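Carbonic anhydrase (Sordaria macrospora, PDB 4O1K) catalyses the reversible hydration of carbon dioxide to bicarbonate and a proton, as a tetrameric zinc enzyme of the beta class of carbonic anhydrases. Local coordinates at residues C110-G114 with W194-F198; Y113-K119 with Y158-E163; I95-K100 with T176-S182. One frame throughout, in Å; residues are numbered along the deposited sequence. Where two conformers were deposited one is given.

Interaction 1: residues C110-G114 with W194-F198; sequences CGHYG and WVFNF. With ZN (zinc ion), chain B.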
loop_
_atom_site.group_PDB
_atom_site.type_symbol
_atom_site.label_atom_id
_atom_site.label_comp_id
_atom_site.label_asym_id
_atom_site.label_seq_id
_atom_site.Cartn_x
_atom_site.Cartn_y
_atom_site.Cartn_z
ATOM N N CYS A 110 8.399 -19.315 -3.732
ATOM C CA CYS A 110 9.740 -19.865 -3.893
ATOM C C CYS A 110 10.759 -18.886 -3.365
ATOM O O CYS A 110 10.889 -17.770 -3.897
ATOM C CB CYS A 110 10.027 -20.138 -5.366
ATOM S SG CYS A 110 11.552 -21.123 -5.603
ATOM N N GLY A 111 11.471 -19.272 -2.312
ATOM C CA GLY A 111 12.560 -18.424 -1.862
ATOM C C GLY A 111 13.842 -18.937 -2.489
ATOM O O GLY A 111 13.809 -19.863 -3.303
ATOM N N HIS A 112 14.973 -18.351 -2.111
ATOM C CA HIS A 112 16.236 -18.851 -2.657
ATOM C C HIS A 112 17.366 -18.546 -1.702
ATOM O O HIS A 112 17.363 -17.503 -1.034
ATOM C CB HIS A 112 16.493 -18.313 -4.075
ATOM C CG HIS A 112 16.727 -16.835 -4.132
ATOM N ND1 HIS A 112 17.909 -16.287 -4.586
ATOM C CD2 HIS A 112 15.940 -15.793 -3.771
ATOM C CE1 HIS A 112 17.849 -14.968 -4.476
ATOM N NE2 HIS A 112 16.661 -14.645 -4.001
ATOM N N TYR A 113 18.309 -19.482 -1.584
ATOM C CA TYR A 113 19.429 -19.255 -0.668
ATOM C C TYR A 113 20.309 -18.176 -1.240
ATOM O O TYR A 113 20.419 -18.038 -2.469
ATOM C CB TYR A 113 20.248 -20.536 -0.432
ATOM C CG TYR A 113 19.447 -21.624 0.252
ATOM C CD1 TYR A 113 18.897 -21.421 1.512
ATOM C CD2 TYR A 113 19.240 -22.847 -0.355
ATOM C CE1 TYR A 113 18.153 -22.408 2.139
ATOM C CE2 TYR A 113 18.505 -23.847 0.274
ATOM C CZ TYR A 113 17.963 -23.616 1.521
ATOM O OH TYR A 113 17.219 -24.593 2.149
ATOM N N GLY A 114 20.941 -17.409 -0.357
ATOM C CA GLY A 114 21.774 -16.317 -0.812
ATOM C C GLY A 114 20.967 -15.063 -1.081
ATOM O O GLY A 114 21.522 -14.070 -1.538
ATOM N N TRP A 194 8.821 -23.642 -1.635
ATOM C CA TRP A 194 10.030 -24.252 -2.190
ATOM C C TRP A 194 11.184 -23.286 -2.035
ATOM O O TRP A 194 10.975 -22.087 -1.765
ATOM C CB TRP A 194 9.819 -24.567 -3.668
ATOM C CG TRP A 194 8.733 -25.589 -3.991
ATOM C CD1 TRP A 194 8.138 -26.483 -3.130
ATOM C CD2 TRP A 194 8.123 -25.807 -5.277
ATOM N NE1 TRP A 194 7.203 -27.253 -3.822
ATOM C CE2 TRP A 194 7.171 -26.844 -5.132
ATOM C CE3 TRP A 194 8.287 -25.220 -6.542
ATOM C CZ2 TRP A 194 6.397 -27.317 -6.212
ATOM C CZ3 TRP A 194 7.512 -25.689 -7.612
ATOM C CH2 TRP A 194 6.576 -26.716 -7.434
ATOM N N VAL A 195 12.409 -23.792 -2.162
ATOM C CA VAL A 195 13.569 -22.924 -2.066
ATOM C C VAL A 195 14.550 -23.372 -3.129
ATOM O O VAL A 195 14.833 -24.569 -3.228
ATOM C CB VAL A 195 14.256 -23.000 -0.691
ATOM C CG1 VAL A 195 15.443 -22.036 -0.655
ATOM C CG2 VAL A 195 13.301 -22.630 0.408
ATOM N N PHE A 196 15.030 -22.425 -3.938
ATOM C CA PHE A 196 16.003 -22.695 -4.992
ATOM C C PHE A 196 17.403 -22.464 -4.467
ATOM O O PHE A 196 17.627 -21.567 -3.628
ATOM C CB PHE A 196 15.730 -21.798 -6.212
ATOM C CG PHE A 196 16.716 -21.961 -7.316
ATOM C CD1 PHE A 196 16.718 -23.109 -8.104
ATOM C CD2 PHE A 196 17.637 -20.957 -7.591
ATOM C CE1 PHE A 196 17.638 -23.258 -9.141
ATOM C CE2 PHE A 196 18.566 -21.104 -8.623
ATOM C CZ PHE A 196 18.566 -22.257 -9.392
ATOM N N ASN A 197 18.348 -23.267 -4.963
ATOM C CA ASN A 197 19.711 -23.247 -4.473
ATOM C C ASN A 197 20.600 -22.998 -5.689
ATOM O O ASN A 197 20.766 -23.896 -6.549
ATOM C CB ASN A 197 20.063 -24.614 -3.847
ATOM C CG ASN A 197 21.382 -24.598 -3.086
ATOM O OD1 ASN A 197 22.163 -23.648 -3.171
ATOM N ND2 ASN A 197 21.637 -25.660 -2.341
ATOM N N PHE A 198 21.165 -21.797 -5.770
ATOM C CA PHE A 198 21.964 -21.372 -6.915
ATOM C C PHE A 198 23.263 -22.172 -7.033
ATOM O O PHE A 198 23.933 -22.117 -8.069
ATOM C CB PHE A 198 22.306 -19.887 -6.768
ATOM C CG PHE A 198 23.202 -19.600 -5.593
ATOM C CD1 PHE A 198 22.667 -19.305 -4.350
ATOM C CD2 PHE A 198 24.584 -19.646 -5.729
ATOM C CE1 PHE A 198 23.490 -19.050 -3.263
ATOM C CE2 PHE A 198 25.420 -19.394 -4.646
ATOM C CZ PHE A 198 24.871 -19.095 -3.411
HETATM ZN ZN ZN B . 16.091 -12.856 -3.056
#

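Interaction 2: residues Y113-K119 with Y158-E163; sequences YGCGGVK and YERLVE. With ZN (zinc ion), chain B.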
loop_
_atom_site.group_PDB
_atom_site.type_symbol
_atom_site.label_atom_id
_atom_site.label_comp_id
_atom_site.label_asym_id
_atom_site.label_seq_id
_atom_site.Cartn_x
_atom_site.Cartn_y
_atom_site.Cartn_z
ATOM N N TYR A 113 18.309 -19.482 -1.584
ATOM C CA TYR A 113 19.429 -19.255 -0.668
ATOM C C TYR A 113 20.309 -18.176 -1.240
ATOM O O TYR A 113 20.419 -18.038 -2.469
ATOM C CB TYR A 113 20.248 -20.536 -0.432
ATOM C CG TYR A 113 19.447 -21.624 0.252
ATOM C CD1 TYR A 113 18.897 -21.421 1.512
ATOM C CD2 TYR A 113 19.240 -22.847 -0.355
ATOM C CE1 TYR A 113 18.153 -22.408 2.139
ATOM C CE2 TYR A 113 18.505 -23.847 0.274
ATOM C CZ TYR A 113 17.963 -23.616 1.521
ATOM O OH TYR A 113 17.219 -24.593 2.149
ATOM N N GLY A 114 20.941 -17.409 -0.357
ATOM C CA GLY A 114 21.774 -16.317 -0.812
ATOM C C GLY A 114 20.967 -15.063 -1.081
ATOM O O GLY A 114 21.522 -14.070 -1.538
ATOM N N CYS A 115 19.669 -15.102 -0.776
ATOM C CA CYS A 115 18.777 -13.974 -1.031
ATOM C C CYS A 115 19.291 -12.652 -0.495
ATOM O O CYS A 115 19.502 -12.496 0.717
ATOM C CB CYS A 115 17.408 -14.248 -0.432
ATOM S SG CYS A 115 16.167 -12.974 -0.822
ATOM N N GLY A 116 19.487 -11.700 -1.403
ATOM C CA GLY A 116 19.984 -10.388 -1.030
ATOM C C GLY A 116 19.040 -9.603 -0.147
ATOM O O GLY A 116 19.486 -8.844 0.721
ATOM N N GLY A 117 17.742 -9.771 -0.366
ATOM C CA GLY A 117 16.742 -9.043 0.396
ATOM C C GLY A 117 16.700 -9.459 1.852
ATOM O O GLY A 117 16.670 -8.610 2.737
ATOM N N VAL A 118 16.702 -10.769 2.095
ATOM C CA VAL A 118 16.816 -11.328 3.444
ATOM C C VAL A 118 18.106 -10.854 4.145
ATOM O O VAL A 118 18.079 -10.285 5.287
ATOM C CB VAL A 118 16.710 -12.861 3.375
ATOM C CG1 VAL A 118 16.991 -13.483 4.727
ATOM C CG2 VAL A 118 15.323 -13.256 2.890
ATOM N N LYS A 119 19.235 -11.007 3.457
ATOM C CA LYS A 119 20.486 -10.505 4.036
ATOM C C LYS A 119 20.439 -9.002 4.377
ATOM O O LYS A 119 20.901 -8.584 5.445
ATOM C CB LYS A 119 21.684 -10.823 3.142
ATOM C CG LYS A 119 23.021 -10.499 3.803
ATOM C CD LYS A 119 24.210 -10.991 2.976
ATOM C CE LYS A 119 24.262 -12.522 2.871
ATOM N NZ LYS A 119 24.717 -13.202 4.128
ATOM N N TYR A 158 21.016 -17.844 8.391
ATOM C CA TYR A 158 20.511 -17.077 7.272
ATOM C C TYR A 158 19.679 -17.974 6.339
ATOM O O TYR A 158 18.592 -17.594 5.882
ATOM C CB TYR A 158 21.738 -16.473 6.588
ATOM C CG TYR A 158 21.530 -15.838 5.248
ATOM C CD1 TYR A 158 20.356 -15.188 4.928
ATOM C CD2 TYR A 158 22.536 -15.880 4.298
ATOM C CE1 TYR A 158 20.180 -14.614 3.684
ATOM C CE2 TYR A 158 22.376 -15.298 3.069
ATOM C CZ TYR A 158 21.190 -14.673 2.767
ATOM O OH TYR A 158 21.026 -14.089 1.545
ATOM N N GLU A 159 20.172 -19.184 6.097
ATOM C CA GLU A 159 19.475 -20.154 5.244
ATOM C C GLU A 159 18.174 -20.590 5.926
ATOM O O GLU A 159 17.115 -20.741 5.271
ATOM C CB GLU A 159 20.389 -21.348 4.917
ATOM C CG GLU A 159 21.641 -20.919 4.151
ATOM C CD GLU A 159 22.489 -22.084 3.667
ATOM O OE1 GLU A 159 22.347 -23.212 4.201
ATOM O OE2 GLU A 159 23.300 -21.859 2.740
ATOM N N ARG A 160 18.248 -20.755 7.248
ATOM C CA ARG A 160 17.067 -21.144 7.991
ATOM C C ARG A 160 16.042 -20.030 7.900
ATOM O O ARG A 160 14.867 -20.304 7.737
ATOM C CB ARG A 160 17.394 -21.471 9.456
ATOM C CG ARG A 160 16.242 -22.126 10.228
ATOM C CD ARG A 160 15.695 -23.391 9.525
ATOM N NE ARG A 160 14.502 -23.894 10.201
ATOM C CZ ARG A 160 13.477 -24.469 9.580
ATOM N NH1 ARG A 160 13.502 -24.621 8.266
ATOM N NH2 ARG A 160 12.422 -24.881 10.265
ATOM N N LEU A 161 16.485 -18.776 8.016
ATOM C CA LEU A 161 15.586 -17.622 7.864
ATOM C C LEU A 161 14.929 -17.576 6.491
ATOM O O LEU A 161 13.749 -17.225 6.361
ATOM C CB LEU A 161 16.350 -16.315 8.093
ATOM C CG LEU A 161 15.535 -15.030 7.930
ATOM C CD1 LEU A 161 14.316 -15.030 8.840
ATOM C CD2 LEU A 161 16.403 -13.807 8.194
ATOM N N VAL A 162 15.689 -17.917 5.460
ATOM C CA VAL A 162 15.142 -17.943 4.102
ATOM C C VAL A 162 13.985 -18.938 4.083
ATOM O O VAL A 162 12.870 -18.642 3.537
ATOM C CB VAL A 162 16.230 -18.375 3.094
ATOM C CG1 VAL A 162 15.618 -18.886 1.804
ATOM C CG2 VAL A 162 17.178 -17.201 2.800
ATOM N N GLU A 163 14.234 -20.093 4.713
ATOM C CA GLU A 163 13.234 -21.179 4.745
ATOM C C GLU A 163 11.972 -20.774 5.534
ATOM O O GLU A 163 10.823 -20.957 5.083
ATOM C CB GLU A 163 13.859 -22.450 5.353
ATOM C CG GLU A 163 14.993 -23.016 4.486
ATOM C CD GLU A 163 15.783 -24.135 5.162
ATOM O OE1 GLU A 163 15.519 -24.444 6.342
ATOM O OE2 GLU A 163 16.672 -24.697 4.491
HETATM ZN ZN ZN B . 16.091 -12.856 -3.056
#

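Interaction 3: residues I95-K100 with T176-S182; sequences IEYAVK and TAALQQS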
loop_
_atom_site.group_PDB
_atom_site.type_symbol
_atom_site.label_atom_id
_atom_site.label_comp_id
_atom_site.label_asym_id
_atom_site.label_seq_id
_atom_site.Cartn_x
_atom_site.Cartn_y
_atom_site.Cartn_z
ATOM N N ILE A 95 -3.000 -12.505 -6.092
ATOM C CA ILE A 95 -3.501 -13.765 -5.527
ATOM C C ILE A 95 -4.993 -13.876 -5.823
ATOM O O ILE A 95 -5.504 -14.923 -6.301
ATOM C CB ILE A 95 -3.250 -13.806 -4.006
ATOM C CG1 ILE A 95 -1.745 -13.856 -3.756
ATOM C CG2 ILE A 95 -3.950 -15.018 -3.351
ATOM C CD1 ILE A 95 -1.342 -13.803 -2.276
ATOM N N GLU A 96 -5.708 -12.797 -5.540
ATOM C CA GLU A 96 -7.143 -12.773 -5.806
ATOM C C GLU A 96 -7.447 -13.118 -7.265
ATOM O O GLU A 96 -8.318 -13.955 -7.559
ATOM C CB GLU A 96 -7.679 -11.376 -5.484
ATOM C CG GLU A 96 -9.083 -11.107 -6.002
ATOM C CD GLU A 96 -10.125 -11.386 -4.952
ATOM O OE1 GLU A 96 -9.955 -12.393 -4.241
ATOM O OE2 GLU A 96 -11.088 -10.595 -4.829
ATOM N N TYR A 97 -6.714 -12.481 -8.176
ATOM C CA TYR A 97 -6.922 -12.645 -9.616
ATOM C C TYR A 97 -6.559 -14.032 -10.121
ATOM O O TYR A 97 -7.255 -14.603 -10.975
ATOM C CB TYR A 97 -6.097 -11.600 -10.367
ATOM C CG TYR A 97 -6.270 -11.590 -11.878
ATOM C CD1 TYR A 97 -7.475 -11.215 -12.472
ATOM C CD2 TYR A 97 -5.211 -11.907 -12.705
ATOM C CE1 TYR A 97 -7.606 -11.186 -13.866
ATOM C CE2 TYR A 97 -5.326 -11.882 -14.075
ATOM C CZ TYR A 97 -6.511 -11.522 -14.653
ATOM O OH TYR A 97 -6.571 -11.520 -16.028
ATOM N N ALA A 98 -5.471 -14.577 -9.592
ATOM C CA ALA A 98 -5.008 -15.912 -9.978
ATOM C C ALA A 98 -5.962 -16.987 -9.492
ATOM O O ALA A 98 -6.251 -17.954 -10.211
ATOM C CB ALA A 98 -3.599 -16.167 -9.439
ATOM N N VAL A 99 -6.458 -16.835 -8.269
ATOM C CA VAL A 99 -7.318 -17.872 -7.694
ATOM C C VAL A 99 -8.719 -17.795 -8.267
ATOM O O VAL A 99 -9.302 -18.799 -8.690
ATOM C CB VAL A 99 -7.419 -17.712 -6.199
ATOM C CG1 VAL A 99 -8.503 -18.605 -5.659
ATOM C CG2 VAL A 99 -6.061 -18.024 -5.548
ATOM N N LYS A 100 -9.273 -16.594 -8.273
ATOM C CA LYS A 100 -10.684 -16.444 -8.610
ATOM C C LYS A 100 -10.973 -16.381 -10.106
ATOM O O LYS A 100 -11.970 -16.934 -10.574
ATOM C CB LYS A 100 -11.279 -15.235 -7.883
ATOM C CG LYS A 100 -11.999 -15.639 -6.599
ATOM C CD LYS A 100 -12.184 -14.474 -5.635
ATOM C CE LYS A 100 -13.231 -14.816 -4.579
ATOM N NZ LYS A 100 -14.055 -13.620 -4.209
ATOM N N THR A 176 -5.791 -15.642 2.948
ATOM C CA THR A 176 -6.654 -14.936 1.994
ATOM C C THR A 176 -8.000 -15.597 1.834
ATOM O O THR A 176 -8.097 -16.820 1.826
ATOM C CB THR A 176 -5.998 -14.695 0.621
ATOM O OG1 THR A 176 -5.800 -15.940 -0.077
ATOM C CG2 THR A 176 -4.673 -14.002 0.815
ATOM N N ALA A 177 -9.045 -14.775 1.724
ATOM C CA ALA A 177 -10.409 -15.266 1.556
ATOM C C ALA A 177 -10.547 -16.068 0.269
ATOM O O ALA A 177 -11.233 -17.097 0.242
ATOM C CB ALA A 177 -11.419 -14.089 1.582
ATOM N N ALA A 178 -9.873 -15.603 -0.782
ATOM C CA ALA A 178 -9.943 -16.242 -2.095
ATOM C C ALA A 178 -9.494 -17.686 -1.970
ATOM O O ALA A 178 -10.207 -18.625 -2.391
ATOM C CB ALA A 178 -9.051 -15.496 -3.081
ATOM N N LEU A 179 -8.297 -17.855 -1.408
ATOM C CA LEU A 179 -7.711 -19.189 -1.227
ATOM C C LEU A 179 -8.634 -20.109 -0.442
ATOM O O LEU A 179 -8.911 -21.240 -0.867
ATOM C CB LEU A 179 -6.360 -19.124 -0.502
ATOM C CG LEU A 179 -5.945 -20.596 -0.418
ATOM C CD1 LEU A 179 -4.766 -20.899 -1.287
ATOM C CD2 LEU A 179 -5.794 -21.156 0.991
ATOM N N GLN A 180 -9.125 -19.633 0.703
ATOM C CA GLN A 180 -9.956 -20.487 1.554
ATOM C C GLN A 180 -11.269 -20.886 0.890
ATOM O O GLN A 180 -11.668 -22.054 0.936
ATOM C CB GLN A 180 -10.231 -19.831 2.916
ATOM C CG GLN A 180 -10.960 -20.785 3.858
ATOM C CD GLN A 180 -11.279 -20.171 5.201
ATOM O OE1 GLN A 180 -12.279 -20.523 5.832
ATOM N NE2 GLN A 180 -10.424 -19.261 5.658
ATOM N N GLN A 181 -11.937 -19.915 0.277
ATOM C CA GLN A 181 -13.191 -20.184 -0.423
ATOM C C GLN A 181 -12.983 -21.208 -1.536
ATOM O O GLN A 181 -13.686 -22.231 -1.585
ATOM C CB GLN A 181 -13.780 -18.889 -0.986
ATOM C CG GLN A 181 -14.347 -17.945 0.088
ATOM C CD GLN A 181 -14.479 -16.514 -0.401
ATOM O OE1 GLN A 181 -13.783 -16.095 -1.331
ATOM N NE2 GLN A 181 -15.366 -15.752 0.226
ATOM N N SER A 182 -12.011 -20.946 -2.410
ATOM C CA SER A 182 -11.723 -21.877 -3.501
ATOM C C SER A 182 -11.383 -23.266 -2.974
ATOM O O SER A 182 -11.877 -24.275 -3.496
ATOM C CB SER A 182 -10.595 -21.346 -4.402
ATOM O OG SER A 182 -10.504 -22.122 -5.594
HETATM O O HOH W 1 -8.667 -12.840 -1.169
#

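Interaction 1: residues C110-G114 with W194-F198
Val195 sets its CG1 methyl over the centre of the Tyr113 ring, 3.6 Å from the ring centroid, in a CH-pi contact only 11° off the normal. The two side chains cross at about a right angle. With its CG anti to the carbonyl carbon (chi1 -64°), Tyr113 leans toward strand 190-197. Asn197 approaches the same ring at its edge, its CG 3.9 Å from Tyr113 CD2, with amide and ring planes 78° apart. Phe198 in turn presents its edge to the backbone, CD1 lying 3.2 Å from Tyr113 O. Gly114 follows with positive phi, a backbone shape poorly tolerated by other residues, and a beta carbon there would also clash with Phe198 CE1. Behind these side chains run 106-112 and 190-197, adjacent parallel strands of the sheet. Gly111 N donates to Trp194 O at 2.9 Å, Phe196 N returns a bond to Gly111 O, and Tyr113 N reaches Phe196 O at 3.0 Å. Cys110, His112, Trp194 and Phe196 lie on one face of the sheet, where Trp194 and Phe196 also pack on a second subunit; Val195 turns to the other face, toward helix 154-174. Were Tyr113 an alanine, the Val195 methyl would probably face a gap where the ring had been, and Glu163 of that helix would lose the phenol hydroxyl bonded to it. His112, near the C-terminal end of strand 106-112, leaves its sheet neighbours at the imidazole and binds zinc through NE2 at 2.1 Å, with Cys56, Asp58 and Cys115 completing the site. Backbone bonds thus join the strands and apolar contacts pack the face toward helix 154-174, while His112 NE2 is turned to the metal.

Interaction 2: residues Y113-K119 with Y158-E163
Cys115 lies with its CB 4.4 Å from Val162 CG2, and its SG is gripped twice: it binds zinc at 2.2 Å and, at the N-cap of helix 116-121, accepts a weak bond from Val118 N at 3.7 Å. Val118 is the apolar wedge of the contact. Its CG1 stands anti to the backbone N (chi1 173°), which points this branch at helix 154-174, where it meets Leu161 CD2 at 3.5 Å and Val162 CG2 at 4.2 Å; a compact branched residue suits this place between helices. Tyr158 was deposited in two conformers; in one, its hydroxyl bonds to Cys115 O at a doubtful, very short distance.

Further along helix 154-174, Glu159 lays its CB 3.7 Å from Tyr113 CD1 and its carbonyl oxygen at the ring edge. Glu163 OE2 accepts from Tyr113 OH in a bond modelled as too short to trust in length. Its OE1 is met on the anti side by Arg160 NH1, a 2.8 Å salt bridge that orients the carboxylate and would be expected to favour its negative charge. One sulfur therefore meets both metal and helix N-terminus, and Val118 and Cys115 CB of the same turn lie against Val162.

Interaction 3: residues I95-K100 with T176-S182
Val99 pushes its CG1 methyl against the first turns of helix 177-186, where it meets Ser182 CB and Ala178 O, each at 3.7 Å, and Ala178 CB at 4.1 Å. This is the tight part of the contact. CG1 stands anti to the backbone N (chi1 169°), which directs that branch across to the neighbouring helix. The short side chains of Ala178 and Ser182 suit the place, since the two segments run almost side by side, 18° apart, with axes 9.1 Å from each other. Ser182 CB faces the valine, while its hydroxyl bonds to Phe188 O. Val99 and Leu179 both rest on Ile107 of strand 106-112, so helices 89-100 and 177-186 lie together on one face of the sheet, each preceding one of its strands. Ile95 packs its CG2 3.9 Å from Thr176 OG1.

The loose side belongs to Lys100 and Gln181, both partly exposed. They cross with Lys100 CE 3.5 Å from Gln181 OE1, but no hydrogen bond joins them, while Gln181 NE2 bonds to Asp126 of the third subunit of the tetramer.

A buried polar part is separate from both. Glu96, which also packs on Leu129 of the second subunit, bends at chi2 and brings OE1 3.4 Å from Ala178 CB. A water here accepts from Ala178 N at 3.0 Å and gives a weak bond to Glu96 OE1. Thr176 is the N-cap: its OG1 accepts a weak bond from Leu179 N and also bonds to Val173 O. The positive end of the helix dipole would probably steady the nearby Glu96 carboxylate. Across this contact, then, the direct grip is apolar, and the polar link between the helices passes through water.

Interactions 1 and 2 form one continuous region: they share Tyr113 and Gly114, each supplies a zinc ligand, and their centres are about 8 Å apart. Interaction 1 is buried and joins neighbouring sheet strands by backbone bonds, whereas the partly buried interaction 2 fastens the segment after strand 106-112 to helix 154-174 with a mixture of carboxylate and apolar contacts. Interaction 3 sits on the opposite side of the chain's centre, its centre about 25 Å from that of interaction 1; it too is buried, but joins helices by small side chains and a water, far from the metal. Helices 89-100 and 177-186 lead into the strands paired in interaction 1.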